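Local structure of short-chain dehydrogenase/reductase SDR (Vibrio parahaemolyticus, 3GUY) at residues Q135-A138 with Q139-T142; S141-C144 with A145-A149; A196-A199 with A200-I203. The protein probably catalyses NAD(P)(H)-dependent oxidation or reduction of an alcohol or carbonyl substrate not yet identified, as a short-chain dehydrogenase/reductase. The protein carries 2 engineered substitutions. One frame throughout, in Å; residues are numbered along the deposited sequence.

In the fold
Interactions 1 and 2 run into each other along the chain: 135-142 is a loop with a turn at 137-140 that enters helix 141-160, and 141-149 is the first part of that helix, with S141 and T142 common to both. Interaction 1 lies at the surface and joins a backbone turn to a charged pair, whereas interaction 2 is buried and pairs a tyrosine with a lysine and a cysteine with a tryptophan. Both touch the second subunit. Interaction 3, on helix 196-207, is separate, its nearest atoms about 12 Å from those of interaction 2. It is partly buried, rests on alanines and aliphatic side chains, and faces a third subunit instead.

Interaction 1 (Q135-A138 with Q139-T142); sequences QPKA and QEST
K137 and E140, first and last residues of a type II beta turn just ahead of helix 141-160, lay their side chains across each other at a slant. Both CB atoms point into the contact, and in each residue CG lies beside the backbone N, anti to the carbonyl carbon (chi1 -68° and -52°). The E140 carboxylate therefore lies against the aliphatic root of the lysine: E140 CD is 3.7 Å from K137 CB, and E140 OE1 comes within 3.5 Å of K137 CD. A long chain suits K137, laying its methylenes on E140 while NZ goes on to a weak hydrogen bond with T131. E140 N donates to K137 O at 3.1 Å and closes the turn. Q139, at the third turn position, has the positive phi (71°) that a type II turn requires there; Q139 OE1 is hydrogen-bonded to W181 and Q139 N to E160 of the second subunit. E140 takes the N-cap position, but its carboxylate turns back to K137 and may interact only weakly with the helix end. With K137 NZ 4.4 Å from E140 OE1, the opposite charges probably attract without closing a salt bridge.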
loop_
_atom_site.group_PDB
_atom_site.type_symbol
_atom_site.label_atom_id
_atom_site.label_comp_id
_atom_site.label_asym_id
_atom_site.label_seq_id
_atom_site.Cartn_x
_atom_site.Cartn_y
_atom_site.Cartn_z
ATOM N N GLN D 135 3.091 -3.968 -6.355
ATOM C CA GLN D 135 2.480 -5.246 -5.949
ATOM C C GLN D 135 3.561 -6.306 -5.897
ATOM O O GLN D 135 4.573 -6.193 -6.565
ATOM C CB GLN D 135 1.497 -5.808 -6.987
ATOM C CG GLN D 135 0.598 -4.845 -7.711
ATOM C CD GLN D 135 0.537 -5.223 -9.193
ATOM O OE1 GLN D 135 0.195 -6.362 -9.537
ATOM N NE2 GLN D 135 0.925 -4.293 -10.061
ATOM N N PRO D 136 3.293 -7.402 -5.186
ATOM C CA PRO D 136 4.218 -8.501 -5.230
ATOM C C PRO D 136 3.889 -9.400 -6.418
ATOM O O PRO D 136 2.763 -9.392 -6.897
ATOM C CB PRO D 136 3.970 -9.210 -3.906
ATOM C CG PRO D 136 2.517 -8.877 -3.592
ATOM C CD PRO D 136 2.261 -7.550 -4.135
ATOM N N LYS D 137 4.871 -10.123 -6.912
ATOM C CA LYS D 137 4.659 -11.058 -8.021
ATOM C C LYS D 137 5.482 -12.332 -7.843
ATOM O O LYS D 137 6.709 -12.281 -7.632
ATOM C CB LYS D 137 5.016 -10.356 -9.326
ATOM C CG LYS D 137 4.032 -9.216 -9.699
ATOM C CD LYS D 137 4.651 -8.104 -10.539
ATOM C CE LYS D 137 3.550 -7.256 -11.292
ATOM N NZ LYS D 137 4.142 -6.308 -12.299
ATOM N N ALA D 138 4.810 -13.480 -7.940
ATOM C CA ALA D 138 5.486 -14.766 -8.039
ATOM C C ALA D 138 6.506 -14.802 -9.174
ATOM O O ALA D 138 6.247 -14.372 -10.301
ATOM C CB ALA D 138 4.453 -15.926 -8.237
ATOM N N GLN D 139 7.665 -15.329 -8.848
ATOM C CA GLN D 139 8.808 -15.422 -9.763
ATOM C C GLN D 139 9.476 -14.085 -10.084
ATOM O O GLN D 139 10.277 -13.990 -10.955
ATOM C CB GLN D 139 8.465 -16.212 -11.001
ATOM C CG GLN D 139 7.865 -17.517 -10.651
ATOM C CD GLN D 139 7.957 -18.533 -11.804
ATOM O OE1 GLN D 139 8.468 -18.237 -12.871
ATOM N NE2 GLN D 139 7.451 -19.705 -11.572
ATOM N N GLU D 140 9.138 -13.048 -9.353
ATOM C CA GLU D 140 9.759 -11.757 -9.576
ATOM C C GLU D 140 10.214 -11.158 -8.259
ATOM O O GLU D 140 10.249 -9.925 -8.094
ATOM C CB GLU D 140 8.767 -10.818 -10.290
ATOM C CG GLU D 140 8.141 -11.342 -11.523
ATOM C CD GLU D 140 7.316 -10.292 -12.256
ATOM O OE1 GLU D 140 7.593 -9.045 -12.196
ATOM O OE2 GLU D 140 6.389 -10.741 -12.945
ATOM N N SER D 141 10.564 -12.013 -7.308
ATOM C CA SER D 141 10.698 -11.548 -5.950
ATOM C C SER D 141 11.804 -10.470 -5.820
ATOM O O SER D 141 11.625 -9.518 -5.103
ATOM C CB SER D 141 10.920 -12.686 -4.992
ATOM O OG SER D 141 12.161 -13.327 -5.176
ATOM N N THR D 142 12.953 -10.693 -6.439
ATOM C CA THR D 142 14.081 -9.731 -6.372
ATOM C C THR D 142 13.874 -8.511 -7.270
ATOM O O THR D 142 14.405 -7.422 -6.995
ATOM C CB THR D 142 15.393 -10.409 -6.759
ATOM O OG1 THR D 142 15.209 -11.076 -8.035
ATOM C CG2 THR D 142 15.809 -11.426 -5.653
#

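Interaction 2 (S141-C144 with A145-A149); sequences STYC and AVKWA
Y143 and K147, one helical turn apart, form the Tyr-x-x-x-Lys signature of the short-chain dehydrogenase/reductase family; helix 141-160, which carries them, is the crossover of a beta-alpha-beta unit, between strands 124-128 and 167-174 of the Rossmann-type sheet. In relatives this pair is catalytic, and the same role is likely here. The tyrosine has CG anti to its own N (chi1 -171°), which sets one ring face against the lysine. K147 CG sits over the centre of that face, 4.1 Å from the ring centroid, in a CH-pi contact. A bend at chi2 (-62°) then takes the lysine chain across the ring toward its hydroxyl end, so that K147 CE reaches to 3.4 Å from Y143 OH. F85 meets the tyrosine ring edge-to-face, and N103 on helix 93-118 holds the lysine's amine by a hydrogen bond to K147 NZ.

C144 turns to another flank of the helix. Its CB lies 3.9 Å from W148 CD1, while SG keeps an oblique sulfur-aromatic relation to the indole. A small, weakly polar side chain suits this place, because S156 of the second subunit packs on it and G152 of that subunit lies against W148. The straightest backbone bond of the stretch, W148 N to C144 O at 2.7 Å, ties the same two residues together (170°).

A145 completes the buried trio. Its methyl is small enough to sit against the S141 and T142 carbonyls in this buried place. A145 N donates to S141 O, and A145 CB stands 3.4 Å from that oxygen and equally far from T142 O.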
loop_
_atom_site.group_PDB
_atom_site.type_symbol
_atom_site.label_atom_id
_atom_site.label_comp_id
_atom_site.label_asym_id
_atom_site.label_seq_id
_atom_site.Cartn_x
_atom_site.Cartn_y
_atom_site.Cartn_z
ATOM N N SER D 141 10.564 -12.013 -7.308
ATOM C CA SER D 141 10.698 -11.548 -5.950
ATOM C C SER D 141 11.804 -10.470 -5.820
ATOM O O SER D 141 11.625 -9.518 -5.103
ATOM C CB SER D 141 10.920 -12.686 -4.992
ATOM O OG SER D 141 12.161 -13.327 -5.176
ATOM N N THR D 142 12.953 -10.693 -6.439
ATOM C CA THR D 142 14.081 -9.731 -6.372
ATOM C C THR D 142 13.874 -8.511 -7.270
ATOM O O THR D 142 14.405 -7.422 -6.995
ATOM C CB THR D 142 15.393 -10.409 -6.759
ATOM O OG1 THR D 142 15.209 -11.076 -8.035
ATOM C CG2 THR D 142 15.809 -11.426 -5.653
ATOM N N TYR D 143 13.136 -8.703 -8.360
ATOM C CA TYR D 143 12.697 -7.585 -9.219
ATOM C C TYR D 143 11.764 -6.676 -8.470
ATOM O O TYR D 143 12.010 -5.484 -8.416
ATOM C CB TYR D 143 12.011 -8.055 -10.479
ATOM C CG TYR D 143 11.740 -6.947 -11.468
ATOM C CD1 TYR D 143 12.790 -6.249 -12.083
ATOM C CD2 TYR D 143 10.448 -6.594 -11.785
ATOM C CE1 TYR D 143 12.546 -5.219 -12.981
ATOM C CE2 TYR D 143 10.195 -5.603 -12.721
ATOM C CZ TYR D 143 11.256 -4.911 -13.311
ATOM O OH TYR D 143 11.019 -3.903 -14.212
ATOM N N CYS D 144 10.750 -7.256 -7.824
ATOM C CA CYS D 144 9.888 -6.484 -6.975
ATOM C C CYS D 144 10.722 -5.839 -5.888
ATOM O O CYS D 144 10.548 -4.645 -5.570
ATOM C CB CYS D 144 8.772 -7.347 -6.341
ATOM S SG CYS D 144 7.507 -7.899 -7.488
ATOM N N ALA D 145 11.642 -6.597 -5.306
ATOM C CA ALA D 145 12.442 -6.036 -4.221
ATOM C C ALA D 145 13.101 -4.723 -4.615
ATOM O O ALA D 145 12.936 -3.702 -3.900
ATOM C CB ALA D 145 13.475 -7.036 -3.736
ATOM N N VAL D 146 13.820 -4.730 -5.740
ATOM C CA VAL D 146 14.554 -3.508 -6.221
ATOM C C VAL D 146 13.607 -2.344 -6.685
ATOM O O VAL D 146 13.895 -1.160 -6.471
ATOM C CB VAL D 146 15.630 -3.851 -7.282
ATOM C CG1 VAL D 146 16.693 -4.832 -6.705
ATOM C CG2 VAL D 146 15.030 -4.460 -8.620
ATOM N N LYS D 147 12.459 -2.688 -7.244
ATOM C CA LYS D 147 11.461 -1.702 -7.657
ATOM C C LYS D 147 10.700 -1.133 -6.494
ATOM O O LYS D 147 10.461 0.082 -6.450
ATOM C CB LYS D 147 10.517 -2.266 -8.687
ATOM C CG LYS D 147 11.270 -2.642 -9.979
ATOM C CD LYS D 147 11.909 -1.412 -10.610
ATOM C CE LYS D 147 12.463 -1.699 -12.015
ATOM N NZ LYS D 147 13.269 -0.566 -12.523
ATOM N N TRP D 148 10.345 -1.967 -5.522
ATOM C CA TRP D 148 9.813 -1.440 -4.277
ATOM C C TRP D 148 10.842 -0.540 -3.560
ATOM O O TRP D 148 10.463 0.466 -2.915
ATOM C CB TRP D 148 9.453 -2.585 -3.315
ATOM C CG TRP D 148 8.156 -3.311 -3.608
ATOM C CD1 TRP D 148 7.752 -3.862 -4.820
ATOM C CD2 TRP D 148 7.137 -3.636 -2.672
ATOM N NE1 TRP D 148 6.548 -4.487 -4.669
ATOM C CE2 TRP D 148 6.136 -4.361 -3.372
ATOM C CE3 TRP D 148 6.952 -3.380 -1.305
ATOM C CZ2 TRP D 148 4.962 -4.812 -2.750
ATOM C CZ3 TRP D 148 5.795 -3.844 -0.686
ATOM C CH2 TRP D 148 4.798 -4.545 -1.413
ATOM N N ALA D 149 12.115 -0.953 -3.606
ATOM C CA ALA D 149 13.202 -0.162 -3.013
ATOM C C ALA D 149 13.253 1.275 -3.618
ATOM O O ALA D 149 13.240 2.271 -2.909
ATOM C CB ALA D 149 14.551 -0.882 -3.177
#

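Interaction 3 (A196-A199 with A200-I203); sequences AEDA and ALMI
A200 N and I203 N give the two shortest hydrogen bonds across 196-203, each 2.9 Å, to A196 O and A199 O respectively. L201 N to E197 O and M202 N to D198 O follow at 3.1 Å, the latter the straightest of the four at 169°. All are i to i+4 bonds. D198 N, in the first turn, is bonded to the hydroxyl of S195, which directly precedes the helix. An aspartate in this opening turn would probably interact favourably with the helix N-terminus, whose backbone N-H groups give that end a partial positive charge.

Side-chain carbons pack close to the same carbonyls. A200 CB lies 3.1 Å from A196 O, and I203 CG1 3.3 Å from A199 O. For I203, CG1 is anti to the carbonyl carbon (chi1 -69°), which turns this branch back along the helix over A199. M202 bends at its last torsion (chi3 -82°), bringing CE round to 3.7 Å from D198 O. L201 CB approaches that oxygen too, at 3.4 Å.

This is the start of helix 196-207, the last helix of the Rossmann-type domain, which leads to edge strand 214-222. It packs beside helix 12-23: A200 meets L13 and E16, I203 meets L13, and L201 meets L20. Alanine suits A199 and A200 because both are buried where neighbouring elements come close, A199 against M176 and M194. A different flank faces the third subunit, where D198 packs on G211 of that subunit, L201 on its I210 and M202 on its G213.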
loop_
_atom_site.group_PDB
_atom_site.type_symbol
_atom_site.label_atom_id
_atom_site.label_comp_id
_atom_site.label_asym_id
_atom_site.label_seq_id
_atom_site.Cartn_x
_atom_site.Cartn_y
_atom_site.Cartn_z
ATOM N N ALA D 196 7.502 0.324 -26.580
ATOM C CA ALA D 196 8.191 1.485 -26.051
ATOM C C ALA D 196 7.747 2.802 -26.699
ATOM O O ALA D 196 7.644 3.840 -26.013
ATOM C CB ALA D 196 9.690 1.314 -26.167
ATOM N N GLU D 197 7.512 2.752 -28.015
ATOM C CA GLU D 197 7.002 3.900 -28.783
ATOM C C GLU D 197 5.694 4.395 -28.176
ATOM O O GLU D 197 5.551 5.568 -27.914
ATOM C CB GLU D 197 6.787 3.492 -30.253
ATOM C CG GLU D 197 6.386 4.606 -31.220
ATOM C CD GLU D 197 6.372 4.135 -32.698
ATOM O OE1 GLU D 197 5.289 4.040 -33.300
ATOM O OE2 GLU D 197 7.447 3.844 -33.261
ATOM N N ASP D 198 4.747 3.491 -27.939
ATOM C CA ASP D 198 3.400 3.914 -27.469
ATOM C C ASP D 198 3.434 4.324 -25.997
ATOM O O ASP D 198 2.845 5.351 -25.628
ATOM C CB ASP D 198 2.340 2.841 -27.718
ATOM C CG ASP D 198 2.120 2.575 -29.216
ATOM O OD1 ASP D 198 2.407 3.484 -30.030
ATOM O OD2 ASP D 198 1.666 1.464 -29.556
ATOM N N ALA D 199 4.156 3.565 -25.171
ATOM C CA ALA D 199 4.377 3.976 -23.746
ATOM C C ALA D 199 4.956 5.360 -23.660
ATOM O O ALA D 199 4.493 6.222 -22.876
ATOM C CB ALA D 199 5.314 2.979 -23.016
ATOM N N ALA D 200 5.968 5.613 -24.506
ATOM C CA ALA D 200 6.671 6.898 -24.467
ATOM C C ALA D 200 5.708 8.008 -24.888
ATOM O O ALA D 200 5.749 9.079 -24.315
ATOM C CB ALA D 200 7.916 6.886 -25.354
ATOM N N LEU D 201 4.830 7.722 -25.861
ATOM C CA LEU D 201 3.833 8.731 -26.330
ATOM C C LEU D 201 2.892 9.142 -25.191
ATOM O O LEU D 201 2.692 10.302 -24.934
ATOM C CB LEU D 201 3.018 8.212 -27.541
ATOM C CG LEU D 201 3.486 8.659 -28.949
ATOM C CD1 LEU D 201 2.698 7.946 -30.109
ATOM C CD2 LEU D 201 3.389 10.189 -29.086
ATOM N N MET D 202 2.368 8.157 -24.477
ATOM C CA MET D 202 1.491 8.407 -23.305
ATOM C C MET D 202 2.164 9.108 -22.142
ATOM O O MET D 202 1.549 10.012 -21.508
ATOM C CB MET D 202 0.858 7.083 -22.840
ATOM C CG MET D 202 -0.188 6.578 -23.835
ATOM S SD MET D 202 -1.145 5.127 -23.406
ATOM C CE MET D 202 -0.007 3.887 -23.861
ATOM N N ILE D 203 3.402 8.716 -21.838
ATOM C CA ILE D 203 4.160 9.298 -20.727
ATOM C C ILE D 203 4.471 10.740 -21.074
ATOM O O ILE D 203 4.214 11.650 -20.286
ATOM C CB ILE D 203 5.463 8.518 -20.391
ATOM C CG1 ILE D 203 5.115 7.139 -19.794
ATOM C CG2 ILE D 203 6.339 9.316 -19.391
ATOM C CD1 ILE D 203 6.203 6.049 -19.819
#